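Paenibacillus xanthan lyase (Paenibacillus, PDB 6F2P) catalyses the eliminative cleavage of the polysaccharide xanthan, as a large multidomain enzyme of polysaccharide lyase family 8. Local coordinates at residues A[59-64]-A[70-75]; A[218-223]-A[395-400]; A[431-436]-A[443-448]; A[579-584]-A[588-593]. All blocks are in the same frame, centred on the assembly; numbering follows the deposited sequence.

Contact 1. Residues A[59-64]-A[70-75]; sequences NDAPFG and ITTTYR
Ala61 and Thr72 bring their CA atoms within 6.3 Å where the irregular segment 59-64 runs past the early turns of helix 68-85. The contact illustrates how a loop can lie on a helix through a small CB, one aromatic ring and bridging waters. The CB of Ala61 points at the helix and rests between two threonines, 4.0 Å from Thr72 CB and 3.6 Å from Thr73 OG1. Beyond it, the Phe63 ring reaches the helix through two of its carbons, CE1 meeting the methyl Ile70 CD1 at 3.8 Å and CZ meeting Thr73 OG1. With chi1 of -61°, Thr73 holds OG1 beside its own backbone N, where it bonds to Ser69 O one helical turn back. Two waters bridge loop and helix: one donates to Asp60 O and to Thr72 OG1, which also bonds to Thr68 O, while the second donates to Ala61 O and, at 3.0 Å, to Thr73 OG1. Asp60, near the Thr72 methyl, sends OD2 to His76. Within the helical domain, Met108 of helix 95-111 touches both Phe63 and Thr73, and Trp126 of helix 123-141 packs on Ile70.

Contact 2. Residues A[218-223]-A[395-400]; sequences VQHTYY and ESINAE
His220 and Glu395 form a histidine-carboxylate hydrogen bond that ties the helical domain to the super-sandwich domain, the two-domain core of family 8 lyases. His220 stands in the tight connection between the short antiparallel strands 217-219 and 223-224, and Glu395 in the loop between strands 380-385 and 411-415. The packed side of the contact centres on this glutamate. Its chain is extended, with CG anti to the backbone N (chi1 -175°), and this carries the carboxylate past Tyr223 to the imidazole. ND1 of His220 points at OE1 along a fairly straight N-H line of 157°; the modelled separation of 2.3 Å is very short and should not be read literally at this resolution. Nearer the backbone, Glu395 CB sits over one face of the Tyr223 ring in a CH-pi contact, 4.2 Å from the centroid and 21° off the normal, while Tyr222 CB lies over the opposite face. The other carboxylate oxygen, OE2, forms a salt bridge with Arg283 and a hydrogen bond with Tyr225 OH, so both oxygens are engaged and the group is probably well fixed in rotation. Across the imidazole edge the contact loosens. Ile397 is partly exposed and offers a single methyl to the ring, and the chain then leaves through the exposed Asn398 in a type I' turn closed by Glu400 N and Ile397 O. That methyl, CD1, lies near the imidazole plane, 3.9 Å from His220 CE1.

Contact 3. Residues A[431-436]-A[443-448]; sequences DNYRLP and NTTQTA
Tyr433 lays its ring along the backbone of Asn443 and Thr444. CB starts the contact at 4.0 Å from Asn443 CA. A chi1 of -63° then sets CG beside the backbone N and lays the ring against Asn443 and Thr444. CD1 turns its edge to Thr444 O, 3.1 Å away and in the ring plane, an oxygen that accepts a hydrogen bond from His406. On the other flank CD2 and CE2 each lie 3.5 Å from Asn443 OD1, which is poised above the face toward the rim and also bonds to a diol probably left from crystallisation. The two segments flank strand 439-441, an outermost strand of a super-sandwich sheet, and Tyr433 sits in a type I turn from Asp431 to Arg434, where its N approaches Asp431 OD1 from above the carboxylate plane, closing an Asx turn. Replacing Tyr433 by an alanine would probably open a gap beside the Asn443 amide and leave Trp405, which stacks with the ring, without its partner. Further out, CE1 comes within 4.2 Å of Thr445 CG2, and CZ is 3.9 Å from Asn443 OD1. One water accepts from Asn443 N and another from Thr444 N; each may donate to Tyr433 O, though other acceptors compete.

Contact 4. Residues A[579-584]-A[588-593]; sequences SWSSLN and SWKDST
Asn584, Ser581 and Asp591 are the three residues with the most surface buried in this contact, in which a short helical turn folds back against the irregular segment 588-593. Asn584 lays the flat of its amide on the CB of Trp589, with CG 3.6 Å from Trp589 CB and the amide inclined by 44° to the indole. Its CG is anti to the backbone N (chi1 -159°), a setting that carries the amide toward the tryptophan while its polar atoms find partners beyond the contact: ND2 bonds to Glu400 OE2 and OD1 to Ser586 OG. A leucine in place of Asn584 would probably leave Glu400 and Ser586 without these mates, and the loop free to shift against Trp589.

Ser581 works at the other end, where its CA comes within 5.2 Å of that of Asp591. Its OG shares a hydrogen bond of 2.9 Å with Ser592 OG, either of which could donate, and also lies near Asp591 O in a weaker approach whose proton is not settled. Asp591 contributes mainly through its backbone: a water that accepts from Trp580 N at 3.0 Å may donate to its carbonyl, with Thr593 O competing. Its carboxylate OD1 takes the N-H of Thr593 at 2.9 Å, nearly along the C-O axis.

The indole of Trp589 meets His288 edge to face, and Trp580 bonds to His425 through NE1. The whole is a long hairpin connection between the adjacent antiparallel strands 566-578 and 595-607 of the super-sandwich, with an Asx turn at Asp591 leading back into the sheet.

How the contacts relate
The four contacts follow one another in series along the chain, from contact 1 in the helical domain to contact 4 in the super-sandwich. Contact 2 alone joins these two domains, its segments lying 172 residues apart. Contacts 3 and 4 each lie about 17 to 18 Å from contact 2, centre to centre, and both touch it: Ser396 CB packs on Ala448 CB at 3.8 Å, and Glu400 OE2 on Trp589 CD1 at 3.7 Å. Contact 1 touches none of the others; contact 4 is nearest, about 23 Å by centres and 8 Å by nearest atoms. The arrangement is consistent with loops of the super-sandwich meeting the helical domain at the interface.

Contact 1. Residues A[59-64]-A[70-75]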
loop_
_atom_site.group_PDB
_atom_site.type_symbol
_atom_site.label_atom_id
_atom_site.label_comp_id
_atom_site.label_asym_id
_atom_site.label_seq_id
_atom_site.Cartn_x
_atom_site.Cartn_y
_atom_site.Cartn_z
ATOM N N ASN A 59 38.434 31.490 -8.894
ATOM C CA ASN A 59 37.587 32.210 -9.830
ATOM C C ASN A 59 36.247 31.516 -10.036
ATOM O O ASN A 59 35.242 32.156 -10.343
ATOM C CB ASN A 59 38.304 32.404 -11.167
ATOM C CG ASN A 59 39.117 33.684 -11.208
ATOM O OD1 ASN A 59 38.767 34.681 -10.562
ATOM N ND2 ASN A 59 40.210 33.665 -11.968
ATOM N N ASP A 60 36.225 30.205 -9.851
ATOM C CA ASP A 60 35.001 29.453 -10.067
ATOM C C ASP A 60 34.061 29.626 -8.879
ATOM O O ASP A 60 33.014 28.976 -8.797
ATOM C CB ASP A 60 35.310 27.974 -10.332
ATOM C CG ASP A 60 35.762 27.218 -9.083
ATOM O OD1 ASP A 60 36.043 27.844 -8.037
ATOM O OD2 ASP A 60 35.853 25.973 -9.156
ATOM N N ALA A 61 34.460 30.490 -7.952
ATOM C CA ALA A 61 33.660 30.764 -6.770
ATOM C C ALA A 61 33.729 32.234 -6.409
ATOM O O ALA A 61 34.267 32.583 -5.359
ATOM C CB ALA A 61 34.132 29.914 -5.604
ATOM N N PRO A 62 33.180 33.103 -7.274
ATOM C CA PRO A 62 33.204 34.552 -7.024
ATOM C C PRO A 62 32.243 34.942 -5.911
ATOM O O PRO A 62 31.226 34.279 -5.730
ATOM C CB PRO A 62 32.716 35.141 -8.346
ATOM C CG PRO A 62 31.862 34.065 -8.943
ATOM C CD PRO A 62 32.486 32.765 -8.529
ATOM N N PHE A 63 32.549 36.009 -5.185
ATOM C CA PHE A 63 31.718 36.388 -4.053
ATOM C C PHE A 63 30.844 37.602 -4.308
ATOM O O PHE A 63 31.037 38.340 -5.281
ATOM C CB PHE A 63 32.575 36.623 -2.812
ATOM C CG PHE A 63 33.191 35.379 -2.278
ATOM C CD1 PHE A 63 32.392 34.345 -1.815
ATOM C CD2 PHE A 63 34.566 35.226 -2.251
ATOM C CE1 PHE A 63 32.953 33.182 -1.335
ATOM C CE2 PHE A 63 35.136 34.064 -1.767
ATOM C CZ PHE A 63 34.328 33.041 -1.311
ATOM N N GLY A 64 29.875 37.793 -3.417
ATOM C CA GLY A 64 29.072 38.996 -3.403
ATOM C C GLY A 64 27.596 38.762 -3.634
ATOM O O GLY A 64 26.758 39.448 -3.044
ATOM N N ILE A 70 30.472 30.157 -1.197
ATOM C CA ILE A 70 30.867 29.787 0.162
ATOM C C ILE A 70 31.202 28.293 0.251
ATOM O O ILE A 70 32.293 27.910 0.674
ATOM C CB ILE A 70 29.763 30.135 1.187
ATOM C CG1 ILE A 70 29.425 31.628 1.123
ATOM C CG2 ILE A 70 30.185 29.736 2.596
ATOM C CD1 ILE A 70 30.566 32.520 1.538
ATOM N N THR A 71 30.260 27.455 -0.164
ATOM C CA THR A 71 30.427 26.012 -0.100
ATOM C C THR A 71 31.568 25.557 -0.995
ATOM O O THR A 71 32.401 24.727 -0.596
ATOM C CB THR A 71 29.127 25.288 -0.539
ATOM O OG1 THR A 71 28.071 25.595 0.377
ATOM C CG2 THR A 71 29.322 23.775 -0.599
ATOM N N THR A 72 31.597 26.103 -2.210
ATOM C CA THR A 72 32.584 25.711 -3.214
ATOM C C THR A 72 33.992 25.987 -2.716
ATOM O O THR A 72 34.882 25.135 -2.825
ATOM C CB THR A 72 32.366 26.453 -4.536
ATOM O OG1 THR A 72 30.986 26.372 -4.894
ATOM C CG2 THR A 72 33.192 25.831 -5.639
ATOM N N THR A 73 34.181 27.179 -2.157
ATOM C CA THR A 73 35.478 27.577 -1.639
ATOM C C THR A 73 35.929 26.606 -0.557
ATOM O O THR A 73 37.056 26.093 -0.608
ATOM C CB THR A 73 35.442 29.010 -1.068
ATOM O OG1 THR A 73 35.079 29.937 -2.101
ATOM C CG2 THR A 73 36.792 29.387 -0.498
ATOM N N TYR A 74 35.044 26.340 0.411
ATOM C CA TYR A 74 35.398 25.475 1.536
ATOM C C TYR A 74 35.609 24.031 1.105
ATOM O O TYR A 74 36.424 23.325 1.692
ATOM C CB TYR A 74 34.366 25.545 2.654
ATOM C CG TYR A 74 34.504 26.748 3.556
ATOM C CD1 TYR A 74 35.717 27.067 4.149
ATOM C CD2 TYR A 74 33.415 27.569 3.817
ATOM C CE1 TYR A 74 35.841 28.181 4.983
ATOM C CE2 TYR A 74 33.528 28.673 4.641
ATOM C CZ TYR A 74 34.740 28.977 5.219
ATOM O OH TYR A 74 34.839 30.080 6.038
ATOM N N ARG A 75 34.891 23.581 0.082
ATOM C CA ARG A 75 35.149 22.236 -0.428
ATOM C C ARG A 75 36.537 22.157 -1.061
ATOM O O ARG A 75 37.271 21.185 -0.845
ATOM C CB ARG A 75 34.057 21.774 -1.398
ATOM C CG ARG A 75 32.709 21.618 -0.728
ATOM C CD ARG A 75 31.637 20.996 -1.608
ATOM N NE ARG A 75 30.488 20.621 -0.785
ATOM C CZ ARG A 75 29.372 20.057 -1.238
ATOM N NH1 ARG A 75 29.235 19.795 -2.532
ATOM N NH2 ARG A 75 28.391 19.754 -0.390
HETATM O O HOH W 1 30.833 28.326 -6.810
HETATM O O HOH W 2 36.363 31.989 -3.927
#

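Contact 2. Residues A[218-223]-A[395-400]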
loop_
_atom_site.group_PDB
_atom_site.type_symbol
_atom_site.label_atom_id
_atom_site.label_comp_id
_atom_site.label_asym_id
_atom_site.label_seq_id
_atom_site.Cartn_x
_atom_site.Cartn_y
_atom_site.Cartn_z
ATOM N N VAL A 218 8.556 7.857 2.156
ATOM C CA VAL A 218 7.922 8.901 1.372
ATOM C C VAL A 218 8.513 10.251 1.732
ATOM O O VAL A 218 8.729 10.547 2.900
ATOM C CB VAL A 218 6.404 8.930 1.622
ATOM C CG1 VAL A 218 5.773 10.198 1.054
ATOM C CG2 VAL A 218 5.761 7.692 1.036
ATOM N N GLN A 219 8.776 11.069 0.723
ATOM C CA GLN A 219 9.250 12.424 0.952
ATOM C C GLN A 219 8.563 13.317 -0.071
ATOM O O GLN A 219 8.034 12.823 -1.070
ATOM C CB GLN A 219 10.777 12.492 0.844
ATOM C CG GLN A 219 11.383 13.823 1.264
ATOM C CD GLN A 219 10.962 14.273 2.660
ATOM O OE1 GLN A 219 10.204 15.233 2.802
ATOM N NE2 GLN A 219 11.473 13.600 3.693
ATOM N N HIS A 220 8.549 14.619 0.193
ATOM C CA HIS A 220 7.765 15.570 -0.594
ATOM C C HIS A 220 6.303 15.160 -0.622
ATOM O O HIS A 220 5.602 15.347 -1.622
ATOM C CB HIS A 220 8.333 15.749 -1.999
ATOM C CG HIS A 220 9.654 16.449 -2.012
ATOM N ND1 HIS A 220 10.248 16.904 -3.172
ATOM C CD2 HIS A 220 10.497 16.778 -1.007
ATOM C CE1 HIS A 220 11.400 17.479 -2.878
ATOM N NE2 HIS A 220 11.577 17.412 -1.568
ATOM N N THR A 221 5.886 14.578 0.501
ATOM C CA THR A 221 4.499 14.244 0.796
ATOM C C THR A 221 3.912 13.055 0.025
ATOM O O THR A 221 3.156 12.273 0.598
ATOM C CB THR A 221 3.578 15.480 0.688
ATOM O OG1 THR A 221 4.161 16.562 1.420
ATOM C CG2 THR A 221 2.215 15.180 1.280
ATOM N N TYR A 222 4.258 12.904 -1.253
ATOM C CA TYR A 222 3.583 11.911 -2.097
ATOM C C TYR A 222 4.497 11.050 -2.969
ATOM O O TYR A 222 4.027 10.477 -3.953
ATOM C CB TYR A 222 2.572 12.597 -3.028
ATOM C CG TYR A 222 1.616 13.549 -2.347
ATOM C CD1 TYR A 222 0.630 13.081 -1.487
ATOM C CD2 TYR A 222 1.691 14.917 -2.574
ATOM C CE1 TYR A 222 -0.257 13.953 -0.864
ATOM C CE2 TYR A 222 0.814 15.799 -1.953
ATOM C CZ TYR A 222 -0.159 15.313 -1.102
ATOM O OH TYR A 222 -1.030 16.191 -0.485
ATOM N N TYR A 223 5.784 10.953 -2.644
ATOM C CA TYR A 223 6.701 10.266 -3.551
ATOM C C TYR A 223 7.520 9.172 -2.887
ATOM O O TYR A 223 8.011 9.336 -1.776
ATOM C CB TYR A 223 7.608 11.264 -4.295
ATOM C CG TYR A 223 6.804 12.358 -4.945
ATOM C CD1 TYR A 223 6.483 13.505 -4.239
ATOM C CD2 TYR A 223 6.314 12.226 -6.238
ATOM C CE1 TYR A 223 5.719 14.492 -4.795
ATOM C CE2 TYR A 223 5.545 13.223 -6.813
ATOM C CZ TYR A 223 5.252 14.354 -6.080
ATOM O OH TYR A 223 4.488 15.365 -6.612
ATOM N N GLU A 395 8.219 12.824 -9.828
ATOM C CA GLU A 395 8.584 14.164 -9.415
ATOM C C GLU A 395 9.513 14.826 -10.411
ATOM O O GLU A 395 10.538 14.263 -10.805
ATOM C CB GLU A 395 9.231 14.174 -8.040
ATOM C CG GLU A 395 9.498 15.584 -7.568
ATOM C CD GLU A 395 10.233 15.646 -6.259
ATOM O OE1 GLU A 395 9.718 16.316 -5.341
ATOM O OE2 GLU A 395 11.325 15.046 -6.152
ATOM N N SER A 396 9.147 16.032 -10.822
ATOM C CA SER A 396 10.049 16.856 -11.600
ATOM C C SER A 396 10.028 18.267 -11.037
ATOM O O SER A 396 9.011 18.970 -11.115
ATOM C CB SER A 396 9.650 16.855 -13.071
ATOM O OG SER A 396 10.544 17.662 -13.818
ATOM N N ILE A 397 11.138 18.666 -10.427
ATOM C CA ILE A 397 11.319 20.053 -10.007
ATOM C C ILE A 397 12.710 20.512 -10.398
ATOM O O ILE A 397 13.585 19.681 -10.663
ATOM C CB ILE A 397 11.149 20.224 -8.499
ATOM C CG1 ILE A 397 12.151 19.346 -7.750
ATOM C CG2 ILE A 397 9.727 19.901 -8.094
ATOM C CD1 ILE A 397 11.907 19.295 -6.262
ATOM N N ASN A 398 12.904 21.830 -10.439
ATOM C CA ASN A 398 14.195 22.429 -10.783
ATOM C C ASN A 398 14.832 21.830 -12.014
ATOM O O ASN A 398 16.050 21.655 -12.043
ATOM C CB ASN A 398 15.198 22.307 -9.631
ATOM C CG ASN A 398 14.582 22.617 -8.290
ATOM O OD1 ASN A 398 13.796 23.561 -8.155
ATOM N ND2 ASN A 398 14.918 21.806 -7.284
ATOM N N ALA A 399 14.013 21.504 -13.012
ATOM C CA ALA A 399 14.504 21.020 -14.301
ATOM C C ALA A 399 15.233 19.705 -14.150
ATOM O O ALA A 399 16.175 19.416 -14.899
ATOM C CB ALA A 399 15.419 22.051 -14.959
ATOM N N GLU A 400 14.798 18.919 -13.169
ATOM C CA GLU A 400 15.301 17.565 -12.983
ATOM C C GLU A 400 14.219 16.548 -13.334
ATOM O O GLU A 400 13.021 16.823 -13.177
ATOM C CB GLU A 400 15.772 17.352 -11.546
ATOM C CG GLU A 400 16.925 18.241 -11.132
ATOM C CD GLU A 400 17.635 17.729 -9.892
ATOM O OE1 GLU A 400 17.189 18.045 -8.768
ATOM O OE2 GLU A 400 18.642 17.001 -10.047
#

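Contact 3. Residues A[431-436]-A[443-448]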
loop_
_atom_site.group_PDB
_atom_site.type_symbol
_atom_site.label_atom_id
_atom_site.label_comp_id
_atom_site.label_asym_id
_atom_site.label_seq_id
_atom_site.Cartn_x
_atom_site.Cartn_y
_atom_site.Cartn_z
ATOM N N ASP A 431 13.839 5.214 -24.979
ATOM C CA ASP A 431 12.652 5.959 -25.367
ATOM C C ASP A 431 11.723 6.088 -24.154
ATOM O O ASP A 431 10.986 5.151 -23.820
ATOM C CB ASP A 431 11.936 5.268 -26.525
ATOM C CG ASP A 431 10.718 6.040 -26.996
ATOM O OD1 ASP A 431 10.387 7.071 -26.361
ATOM O OD2 ASP A 431 10.083 5.611 -27.993
ATOM N N ASN A 432 11.756 7.250 -23.505
ATOM C CA ASN A 432 10.953 7.487 -22.306
ATOM C C ASN A 432 9.454 7.577 -22.570
ATOM O O ASN A 432 8.666 7.743 -21.637
ATOM C CB ASN A 432 11.427 8.741 -21.564
ATOM C CG ASN A 432 12.703 8.506 -20.790
ATOM O OD1 ASN A 432 13.794 8.824 -21.259
ATOM N ND2 ASN A 432 12.576 7.934 -19.597
ATOM N N TYR A 433 9.062 7.475 -23.835
ATOM C CA TYR A 433 7.645 7.398 -24.176
ATOM C C TYR A 433 7.157 5.947 -24.128
ATOM O O TYR A 433 5.953 5.683 -24.145
ATOM C CB TYR A 433 7.382 8.002 -25.554
ATOM C CG TYR A 433 7.711 9.478 -25.663
ATOM C CD1 TYR A 433 6.900 10.438 -25.073
ATOM C CD2 TYR A 433 8.821 9.912 -26.377
ATOM C CE1 TYR A 433 7.198 11.788 -25.176
ATOM C CE2 TYR A 433 9.125 11.253 -26.488
ATOM C CZ TYR A 433 8.313 12.191 -25.887
ATOM O OH TYR A 433 8.620 13.537 -25.998
ATOM N N ARG A 434 8.108 5.020 -24.045
ATOM C CA ARG A 434 7.826 3.592 -24.049
ATOM C C ARG A 434 8.591 2.852 -22.966
ATOM O O ARG A 434 9.371 1.941 -23.264
ATOM C CB ARG A 434 8.182 2.988 -25.408
ATOM C CG ARG A 434 7.272 3.461 -26.529
ATOM C CD ARG A 434 7.532 2.716 -27.827
ATOM N NE ARG A 434 6.490 3.011 -28.808
ATOM C CZ ARG A 434 6.667 2.982 -30.126
ATOM N NH1 ARG A 434 7.852 2.671 -30.625
ATOM N NH2 ARG A 434 5.657 3.262 -30.941
ATOM N N LEU A 435 8.368 3.242 -21.713
ATOM C CA LEU A 435 8.955 2.549 -20.571
ATOM C C LEU A 435 8.241 1.207 -20.295
ATOM O O LEU A 435 7.005 1.116 -20.372
ATOM C CB LEU A 435 8.902 3.450 -19.338
ATOM C CG LEU A 435 9.739 4.725 -19.438
ATOM C CD1 LEU A 435 9.626 5.583 -18.176
ATOM C CD2 LEU A 435 11.187 4.358 -19.720
ATOM N N PRO A 436 9.018 0.156 -19.961
ATOM C CA PRO A 436 8.481 -1.209 -19.827
ATOM C C PRO A 436 7.304 -1.315 -18.867
ATOM O O PRO A 436 7.280 -0.665 -17.816
ATOM C CB PRO A 436 9.662 -2.004 -19.275
ATOM C CG PRO A 436 10.880 -1.222 -19.703
ATOM C CD PRO A 436 10.465 0.219 -19.681
ATOM N N ASN A 443 3.665 8.436 -27.682
ATOM C CA ASN A 443 4.491 9.636 -27.813
ATOM C C ASN A 443 3.869 10.867 -27.161
ATOM O O ASN A 443 3.749 11.923 -27.778
ATOM C CB ASN A 443 4.798 9.901 -29.284
ATOM C CG ASN A 443 5.908 10.919 -29.478
ATOM O OD1 ASN A 443 7.087 10.613 -29.290
ATOM N ND2 ASN A 443 5.536 12.133 -29.869
ATOM N N THR A 444 3.462 10.724 -25.910
ATOM C CA THR A 444 2.822 11.816 -25.194
ATOM C C THR A 444 3.530 12.058 -23.875
ATOM O O THR A 444 4.362 11.259 -23.445
ATOM C CB THR A 444 1.333 11.524 -24.918
ATOM O OG1 THR A 444 1.211 10.377 -24.062
ATOM C CG2 THR A 444 0.596 11.268 -26.220
ATOM N N THR A 445 3.203 13.176 -23.242
ATOM C CA THR A 445 3.792 13.504 -21.955
ATOM C C THR A 445 2.706 13.455 -20.895
ATOM O O THR A 445 1.534 13.228 -21.201
ATOM C CB THR A 445 4.438 14.905 -21.954
ATOM O OG1 THR A 445 3.427 15.904 -22.153
ATOM C CG2 THR A 445 5.503 15.010 -23.044
ATOM N N GLN A 446 3.097 13.672 -19.645
ATOM C CA GLN A 446 2.134 13.691 -18.565
ATOM C C GLN A 446 2.586 14.687 -17.523
ATOM O O GLN A 446 3.757 14.709 -17.134
ATOM C CB GLN A 446 1.965 12.292 -17.940
ATOM C CG GLN A 446 1.023 12.279 -16.741
ATOM C CD GLN A 446 0.865 10.911 -16.085
ATOM O OE1 GLN A 446 -0.095 10.679 -15.345
ATOM N NE2 GLN A 446 1.806 10.006 -16.346
ATOM N N THR A 447 1.642 15.512 -17.087
ATOM C CA THR A 447 1.863 16.483 -16.028
ATOM C C THR A 447 2.567 15.857 -14.819
ATOM O O THR A 447 2.135 14.822 -14.300
ATOM C CB THR A 447 0.523 17.087 -15.599
ATOM O OG1 THR A 447 -0.073 17.731 -16.731
ATOM C CG2 THR A 447 0.703 18.090 -14.468
ATOM N N ALA A 448 3.653 16.491 -14.391
ATOM C CA ALA A 448 4.440 16.013 -13.270
ATOM C C ALA A 448 3.804 16.322 -11.918
ATOM O O ALA A 448 2.879 17.125 -11.816
ATOM C CB ALA A 448 5.821 16.613 -13.321
HETATM O O HOH W 3 4.116 7.868 -24.530
HETATM O O HOH W 4 4.803 5.906 -26.848
#

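Contact 4. Residues A[579-584]-A[588-593]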
loop_
_atom_site.group_PDB
_atom_site.type_symbol
_atom_site.label_atom_id
_atom_site.label_comp_id
_atom_site.label_asym_id
_atom_site.label_seq_id
_atom_site.Cartn_x
_atom_site.Cartn_y
_atom_site.Cartn_z
ATOM N N SER A 579 21.370 12.807 -24.605
ATOM C CA SER A 579 22.247 13.193 -23.514
ATOM C C SER A 579 21.428 13.407 -22.249
ATOM O O SER A 579 20.204 13.580 -22.300
ATOM C CB SER A 579 23.031 14.464 -23.869
ATOM O OG SER A 579 22.197 15.606 -23.831
ATOM N N TRP A 580 22.112 13.423 -21.113
ATOM C CA TRP A 580 21.461 13.614 -19.823
ATOM C C TRP A 580 20.770 14.960 -19.679
ATOM O O TRP A 580 19.904 15.125 -18.818
ATOM C CB TRP A 580 22.476 13.411 -18.704
ATOM C CG TRP A 580 22.821 11.987 -18.565
ATOM C CD1 TRP A 580 23.830 11.324 -19.191
ATOM C CD2 TRP A 580 22.127 11.020 -17.774
ATOM N NE1 TRP A 580 23.820 10.001 -18.826
ATOM C CE2 TRP A 580 22.780 9.790 -17.958
ATOM C CE3 TRP A 580 21.023 11.079 -16.916
ATOM C CZ2 TRP A 580 22.368 8.631 -17.312
ATOM C CZ3 TRP A 580 20.617 9.932 -16.288
ATOM C CH2 TRP A 580 21.284 8.723 -16.486
ATOM N N SER A 581 21.159 15.916 -20.522
ATOM C CA SER A 581 20.616 17.268 -20.474
ATOM C C SER A 581 19.113 17.278 -20.669
ATOM O O SER A 581 18.411 18.111 -20.094
ATOM C CB SER A 581 21.280 18.139 -21.532
ATOM O OG SER A 581 22.554 18.555 -21.083
ATOM N N SER A 582 18.633 16.345 -21.487
ATOM C CA SER A 582 17.207 16.167 -21.717
ATOM C C SER A 582 16.483 15.775 -20.429
ATOM O O SER A 582 15.339 16.173 -20.200
ATOM C CB SER A 582 16.979 15.094 -22.775
ATOM O OG SER A 582 17.616 15.440 -23.989
ATOM N N LEU A 583 17.152 15.002 -19.580
ATOM C CA LEU A 583 16.523 14.562 -18.341
ATOM C C LEU A 583 16.756 15.559 -17.224
ATOM O O LEU A 583 15.884 15.761 -16.363
ATOM C CB LEU A 583 17.039 13.189 -17.910
ATOM C CG LEU A 583 16.622 11.984 -18.749
ATOM C CD1 LEU A 583 17.518 11.834 -19.985
ATOM C CD2 LEU A 583 16.653 10.729 -17.893
ATOM N N ASN A 584 17.932 16.184 -17.244
ATOM C CA ASN A 584 18.343 17.073 -16.163
ATOM C C ASN A 584 19.146 18.249 -16.679
ATOM O O ASN A 584 20.257 18.077 -17.169
ATOM C CB ASN A 584 19.171 16.304 -15.126
ATOM C CG ASN A 584 19.195 16.993 -13.790
ATOM O OD1 ASN A 584 19.246 18.218 -13.715
ATOM N ND2 ASN A 584 19.145 16.218 -12.722
ATOM N N SER A 588 23.656 22.054 -11.465
ATOM C CA SER A 588 24.571 21.066 -10.917
ATOM C C SER A 588 24.749 19.870 -11.831
ATOM O O SER A 588 25.803 19.248 -11.837
ATOM C CB SER A 588 24.084 20.584 -9.549
ATOM O OG SER A 588 23.979 21.662 -8.641
ATOM N N TRP A 589 23.729 19.532 -12.603
ATOM C CA TRP A 589 23.762 18.242 -13.279
ATOM C C TRP A 589 23.734 18.290 -14.798
ATOM O O TRP A 589 23.879 17.251 -15.446
ATOM C CB TRP A 589 22.642 17.345 -12.759
ATOM C CG TRP A 589 22.883 16.806 -11.372
ATOM C CD1 TRP A 589 22.313 17.251 -10.205
ATOM C CD2 TRP A 589 23.753 15.720 -11.008
ATOM N NE1 TRP A 589 22.771 16.504 -9.140
ATOM C CE2 TRP A 589 23.655 15.560 -9.602
ATOM C CE3 TRP A 589 24.609 14.871 -11.734
ATOM C CZ2 TRP A 589 24.376 14.584 -8.904
ATOM C CZ3 TRP A 589 25.329 13.905 -11.047
ATOM C CH2 TRP A 589 25.208 13.769 -9.641
ATOM N N LYS A 590 23.549 19.483 -15.358
ATOM C CA LYS A 590 23.523 19.640 -16.806
ATOM C C LYS A 590 24.776 19.028 -17.427
ATOM O O LYS A 590 25.892 19.311 -16.988
ATOM C CB LYS A 590 23.409 21.115 -17.177
ATOM C CG LYS A 590 23.035 21.367 -18.626
ATOM C CD LYS A 590 23.319 22.815 -19.018
ATOM C CE LYS A 590 24.744 23.208 -18.636
ATOM N NZ LYS A 590 25.404 24.046 -19.681
ATOM N N ASP A 591 24.567 18.166 -18.422
ATOM C CA ASP A 591 25.634 17.425 -19.100
ATOM C C ASP A 591 25.162 17.073 -20.503
ATOM O O ASP A 591 24.260 16.253 -20.680
ATOM C CB ASP A 591 25.989 16.147 -18.329
ATOM C CG ASP A 591 27.078 15.303 -19.018
ATOM O OD1 ASP A 591 27.255 15.361 -20.259
ATOM O OD2 ASP A 591 27.766 14.552 -18.298
ATOM N N SER A 592 25.811 17.659 -21.502
ATOM C CA SER A 592 25.324 17.571 -22.872
ATOM C C SER A 592 26.042 16.543 -23.725
ATOM O O SER A 592 25.702 16.380 -24.898
ATOM C CB SER A 592 25.360 18.942 -23.550
ATOM O OG SER A 592 24.464 19.843 -22.917
ATOM N N THR A 593 27.019 15.853 -23.145
ATOM C CA THR A 593 27.713 14.786 -23.862
ATOM C C THR A 593 26.737 13.741 -24.398
ATOM O O THR A 593 25.890 13.218 -23.668
ATOM C CB THR A 593 28.751 14.087 -22.984
ATOM O OG1 THR A 593 29.727 15.042 -22.541
ATOM C CG2 THR A 593 29.440 12.980 -23.771
HETATM O O HOH W 5 25.122 13.394 -21.314
#